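Local coordinates for ABC-type transport system, sugar-family extracellular solute-binding protein (Peptoclostridium difficile 630, PDB 6HNI) that binds tyrosine as the extracellular substrate-binding lipoprotein of a probable ABC-type uptake system and has adhesive properties, at residues 243-257 with 286-298. The protein carries 1 engineered substitution. Numbering follows the deposited sequence. Where two conformers were deposited one is given.
Sequences SGPVEKGALACQGIN and SDDTDIIVNEDIL. With EDO (1,2-ethanediol), chain D.
The carbonyl oxygen of V246 is gripped twice: by G249 N from its own segment and by the side-chain amide of N294 from across the contact. N294 ND2 reaches V246 O at 2.9 Å, almost straight (174° at the hydrogen), and the oxygen lies in the plane of the amide. With CG trans to the main-chain N (chi1 -179°), N294 slides its amide past V246, whose CG1 sits 3.7 Å from N294 CB. The other end of that amide works too: N294 OD1 accepts from I297 N and, weakly, from D296 N, so this residue N-caps helix 295-300 while tying it to the end of helix 243-247. That helix stops in a Schellman motif with G249 at positive phi as its C-prime residue.

Beyond the turn, strand 252-255 runs antiparallel to 290-294, which also pairs with 311-314, in this periplasmic-binding-protein fold; on its other side L251 and A252 bond to the backbone of V238 and A240. C253 and I292 form a hydrogen-bonded pair, as do G255 and D290; N294 N to L251 O (2.9 Å) adds another rung. One face carries A252 and V293, CB to CG2 3.8 Å, both against F151 of helix 148-151. On the other, I292 CD1 touches S243 CB at 3.8 Å. L251 CD1 packs between I297 CG2 and L298 CD1, each 4.0 Å away.

Past G255, I256 CG2 lies 4.0 Å from S286 CB, and one water joins N257 N, D288 O and S286 OG. Within helix 243-247, P245 touches the bound tyrosine.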
loop_
_atom_site.group_PDB
_atom_site.type_symbol
_atom_site.label_atom_id
_atom_site.label_comp_id
_atom_site.label_asym_id
_atom_site.label_seq_id
_atom_site.Cartn_x
_atom_site.Cartn_y
_atom_site.Cartn_z
ATOM N N SER A 243 1.816 2.734 8.077
ATOM C CA SER A 243 1.128 3.268 9.224
ATOM C C SER A 243 -0.397 3.203 9.168
ATOM O O SER A 243 -1.025 3.309 10.210
ATOM C CB SER A 243 1.595 4.665 9.556
ATOM O OG SER A 243 1.173 5.622 8.599
ATOM N N GLY A 244 -1.000 3.037 7.985
ATOM C CA GLY A 244 -2.447 2.959 7.898
ATOM C C GLY A 244 -3.001 1.872 8.828
ATOM O O GLY A 244 -3.903 2.114 9.634
ATOM N N PRO A 245 -2.470 0.652 8.721
ATOM C CA PRO A 245 -3.002 -0.387 9.642
ATOM C C PRO A 245 -2.737 -0.085 11.099
ATOM O O PRO A 245 -3.490 -0.534 11.949
ATOM C CB PRO A 245 -2.241 -1.627 9.175
ATOM C CG PRO A 245 -2.044 -1.414 7.699
ATOM C CD PRO A 245 -1.760 0.063 7.586
ATOM N N VAL A 246 -1.662 0.628 11.424
ATOM C CA VAL A 246 -1.392 1.042 12.795
ATOM C C VAL A 246 -2.480 1.977 13.300
ATOM O O VAL A 246 -3.004 1.787 14.408
ATOM C CB VAL A 246 0.033 1.605 12.959
ATOM C CG1 VAL A 246 0.316 2.112 14.365
ATOM C CG2 VAL A 246 1.068 0.597 12.500
ATOM N N GLU A 247 -2.865 2.955 12.467
ATOM C CA GLU A 247 -3.984 3.831 12.804
ATOM C C GLU A 247 -5.276 3.038 13.020
ATOM O O GLU A 247 -6.111 3.425 13.852
ATOM C CB GLU A 247 -4.240 4.901 11.720
ATOM C CG GLU A 247 -3.081 5.858 11.467
ATOM C CD GLU A 247 -3.343 6.827 10.315
ATOM O OE1 GLU A 247 -4.278 6.621 9.489
ATOM O OE2 GLU A 247 -2.591 7.814 10.236
ATOM N N LYS A 248 -5.404 1.895 12.314
ATOM C CA LYS A 248 -6.587 1.030 12.391
ATOM C C LYS A 248 -6.434 -0.125 13.405
ATOM O O LYS A 248 -7.306 -1.003 13.453
ATOM C CB LYS A 248 -6.944 0.452 11.002
ATOM C CG LYS A 248 -7.288 1.484 9.905
ATOM C CD LYS A 248 -8.608 2.220 10.188
ATOM C CE LYS A 248 -8.967 3.295 9.173
ATOM N NZ LYS A 248 -10.099 4.055 9.769
ATOM N N GLY A 249 -5.384 -0.119 14.237
ATOM C CA GLY A 249 -5.241 -1.027 15.328
ATOM C C GLY A 249 -4.122 -2.054 15.291
ATOM O O GLY A 249 -4.042 -2.863 16.190
ATOM N N ALA A 250 -3.243 -2.048 14.307
ATOM C CA ALA A 250 -1.971 -2.761 14.429
ATOM C C ALA A 250 -1.110 -2.081 15.515
ATOM O O ALA A 250 -1.297 -0.916 15.844
ATOM C CB ALA A 250 -1.222 -2.795 13.092
ATOM N N LEU A 251 -0.085 -2.783 16.000
ATOM C CA LEU A 251 0.766 -2.214 17.022
ATOM C C LEU A 251 1.767 -1.190 16.496
ATOM O O LEU A 251 1.906 -0.110 17.085
ATOM C CB LEU A 251 1.546 -3.291 17.775
ATOM C CG LEU A 251 2.565 -2.851 18.802
ATOM C CD1 LEU A 251 1.892 -2.058 19.896
ATOM C CD2 LEU A 251 3.322 -4.051 19.375
ATOM N N ALA A 252 2.488 -1.552 15.442
ATOM C CA ALA A 252 3.624 -0.721 15.015
ATOM C C ALA A 252 4.020 -0.953 13.589
ATOM O O ALA A 252 3.705 -1.993 12.995
ATOM C CB ALA A 252 4.822 -0.960 15.898
ATOM N N CYS A 253 4.729 0.040 13.027
ATOM C CA CYS A 253 5.318 -0.050 11.700
ATOM C C CYS A 253 6.580 0.800 11.622
ATOM O O CYS A 253 6.807 1.660 12.479
ATOM C CB CYS A 253 4.317 0.427 10.657
ATOM S SG CYS A 253 4.094 2.225 10.665
ATOM N N GLN A 254 7.377 0.547 10.584
ATOM C CA GLN A 254 8.488 1.406 10.230
ATOM C C GLN A 254 8.366 1.528 8.703
ATOM O O GLN A 254 8.914 0.722 7.934
ATOM C CB GLN A 254 9.840 0.812 10.641
ATOM C CG GLN A 254 11.003 1.728 10.322
ATOM C CD GLN A 254 12.312 1.234 10.880
ATOM O OE1 GLN A 254 12.505 -0.003 11.150
ATOM N NE2 GLN A 254 13.187 2.135 11.087
ATOM N N GLY A 255 7.572 2.517 8.289
ATOM C CA GLY A 255 7.130 2.618 6.914
ATOM C C GLY A 255 7.212 3.998 6.293
ATOM O O GLY A 255 7.572 4.942 6.969
ATOM N N ILE A 256 6.869 4.013 5.020
ATOM C CA ILE A 256 6.992 5.252 4.207
ATOM C C ILE A 256 5.785 6.130 4.371
ATOM O O ILE A 256 4.725 5.769 4.911
ATOM C CB ILE A 256 7.198 4.908 2.734
ATOM C CG1 ILE A 256 5.916 4.300 2.131
ATOM C CG2 ILE A 256 8.456 4.075 2.534
ATOM C CD1 ILE A 256 5.856 4.272 0.636
ATOM N N ASN A 257 5.938 7.362 3.876
ATOM C CA ASN A 257 4.859 8.381 3.937
ATOM C C ASN A 257 4.134 8.403 2.620
ATOM O O ASN A 257 4.668 8.872 1.568
ATOM C CB ASN A 257 5.498 9.754 4.256
ATOM C CG ASN A 257 4.492 10.872 4.418
ATOM O OD1 ASN A 257 3.519 10.956 3.690
ATOM N ND2 ASN A 257 4.778 11.795 5.367
ATOM N N SER A 286 10.643 5.423 -2.227
ATOM C CA SER A 286 11.084 6.122 -1.029
ATOM C C SER A 286 11.944 5.264 -0.159
ATOM O O SER A 286 11.571 4.115 0.109
ATOM C CB SER A 286 9.919 6.650 -0.218
ATOM O OG SER A 286 10.389 7.316 0.961
ATOM N N ASP A 287 13.066 5.799 0.299
ATOM C CA ASP A 287 13.938 5.185 1.253
ATOM C C ASP A 287 13.785 5.732 2.680
ATOM O O ASP A 287 14.618 5.394 3.537
ATOM C CB ASP A 287 15.386 5.401 0.800
ATOM C CG ASP A 287 15.661 4.794 -0.564
ATOM O OD1 ASP A 287 15.489 3.570 -0.681
ATOM O OD2 ASP A 287 15.991 5.531 -1.521
ATOM N N ASP A 288 12.772 6.571 2.925
ATOM C CA ASP A 288 12.578 7.294 4.151
ATOM C C ASP A 288 11.412 6.670 4.925
ATOM O O ASP A 288 10.237 6.750 4.517
ATOM C CB ASP A 288 12.235 8.732 3.788
ATOM C CG ASP A 288 12.338 9.721 4.938
ATOM O OD1 ASP A 288 12.649 9.315 6.057
ATOM O OD2 ASP A 288 12.143 10.983 4.678
ATOM N N THR A 289 11.742 6.029 6.031
ATOM C CA THR A 289 10.727 5.421 6.881
ATOM C C THR A 289 10.702 6.081 8.265
ATOM O O THR A 289 11.671 6.715 8.699
ATOM C CB THR A 289 10.949 3.889 7.013
ATOM O OG1 THR A 289 12.221 3.626 7.610
ATOM C CG2 THR A 289 10.857 3.194 5.680
ATOM N N ASP A 290 9.587 5.887 8.959
ATOM C CA ASP A 290 9.367 6.420 10.299
ATOM C C ASP A 290 8.656 5.391 11.120
ATOM O O ASP A 290 7.775 4.669 10.602
ATOM C CB ASP A 290 8.543 7.699 10.277
ATOM C CG ASP A 290 9.361 8.899 9.718
ATOM O OD1 ASP A 290 10.148 9.473 10.486
ATOM O OD2 ASP A 290 9.237 9.247 8.523
ATOM N N ILE A 291 9.068 5.296 12.390
ATOM C CA ILE A 291 8.443 4.324 13.290
ATOM C C ILE A 291 7.229 4.975 13.955
ATOM O O ILE A 291 7.331 6.053 14.577
ATOM C CB ILE A 291 9.412 3.799 14.375
ATOM C CG1 ILE A 291 10.649 3.165 13.770
ATOM C CG2 ILE A 291 8.708 2.771 15.322
ATOM C CD1 ILE A 291 11.755 2.894 14.757
ATOM N N ILE A 292 6.064 4.333 13.782
ATOM C CA ILE A 292 4.805 4.805 14.334
ATOM C C ILE A 292 4.173 3.599 15.077
ATOM O O ILE A 292 4.130 2.461 14.574
ATOM C CB ILE A 292 3.862 5.374 13.232
ATOM C CG1 ILE A 292 4.496 6.647 12.611
ATOM C CG2 ILE A 292 2.482 5.666 13.804
ATOM C CD1 ILE A 292 3.722 7.234 11.440
ATOM N N VAL A 293 3.717 3.894 16.294
ATOM C CA VAL A 293 3.175 2.912 17.211
ATOM C C VAL A 293 1.799 3.404 17.679
ATOM O O VAL A 293 1.599 4.577 17.934
ATOM C CB VAL A 293 4.107 2.733 18.413
ATOM C CG1 VAL A 293 3.450 1.895 19.516
ATOM C CG2 VAL A 293 5.419 2.125 17.974
ATOM N N ASN A 294 0.854 2.479 17.802
ATOM C CA ASN A 294 -0.456 2.771 18.286
ATOM C C ASN A 294 -0.355 2.619 19.777
ATOM O O ASN A 294 -0.264 1.492 20.305
ATOM C CB ASN A 294 -1.510 1.865 17.625
ATOM C CG ASN A 294 -2.933 2.167 18.092
ATOM O OD1 ASN A 294 -3.173 2.348 19.280
ATOM N ND2 ASN A 294 -3.880 2.234 17.150
ATOM N N GLU A 295 -0.409 3.736 20.508
ATOM C CA GLU A 295 -0.246 3.699 21.970
ATOM C C GLU A 295 -1.395 2.993 22.690
ATOM O O GLU A 295 -1.223 2.532 23.805
ATOM C CB GLU A 295 -0.032 5.109 22.565
ATOM C CG GLU A 295 -1.208 6.076 22.496
ATOM C CD GLU A 295 -0.948 7.369 23.288
ATOM O OE1 GLU A 295 -1.589 7.587 24.334
ATOM O OE2 GLU A 295 -0.093 8.178 22.878
ATOM N N ASP A 296 -2.585 2.948 22.070
ATOM C CA ASP A 296 -3.749 2.284 22.684
ATOM C C ASP A 296 -3.534 0.775 22.650
ATOM O O ASP A 296 -3.798 0.064 23.619
ATOM C CB ASP A 296 -5.051 2.585 21.920
ATOM C CG ASP A 296 -5.472 4.036 22.008
ATOM O OD1 ASP A 296 -5.363 4.567 23.132
ATOM O OD2 ASP A 296 -5.916 4.625 20.975
ATOM N N ILE A 297 -3.048 0.291 21.520
ATOM C CA ILE A 297 -2.724 -1.144 21.352
ATOM C C ILE A 297 -1.541 -1.535 22.236
ATOM O O ILE A 297 -1.584 -2.579 22.871
ATOM C CB ILE A 297 -2.448 -1.494 19.859
ATOM C CG1 ILE A 297 -3.674 -1.229 18.992
ATOM C CG2 ILE A 297 -2.028 -2.937 19.670
ATOM C CD1 ILE A 297 -4.937 -1.977 19.362
ATOM N N LEU A 298 -0.524 -0.675 22.325
ATOM C CA LEU A 298 0.630 -0.892 23.191
ATOM C C LEU A 298 0.177 -1.128 24.640
ATOM O O LEU A 298 0.616 -2.071 25.287
ATOM C CB LEU A 298 1.564 0.297 23.175
ATOM C CG LEU A 298 2.904 0.156 23.891
ATOM C CD1 LEU A 298 3.849 -0.757 23.145
ATOM C CD2 LEU A 298 3.519 1.524 24.038
HETATM C C1 EDO D . 7.546 8.008 7.184
HETATM O O1 EDO D . 8.256 8.359 6.003
HETATM C C2 EDO D . 6.113 7.563 7.130
HETATM O O2 EDO D . 5.351 7.839 8.273
HETATM O O HOH W 1 8.545 8.396 3.060
HETATM O O HOH W 2 7.234 11.457 6.897
#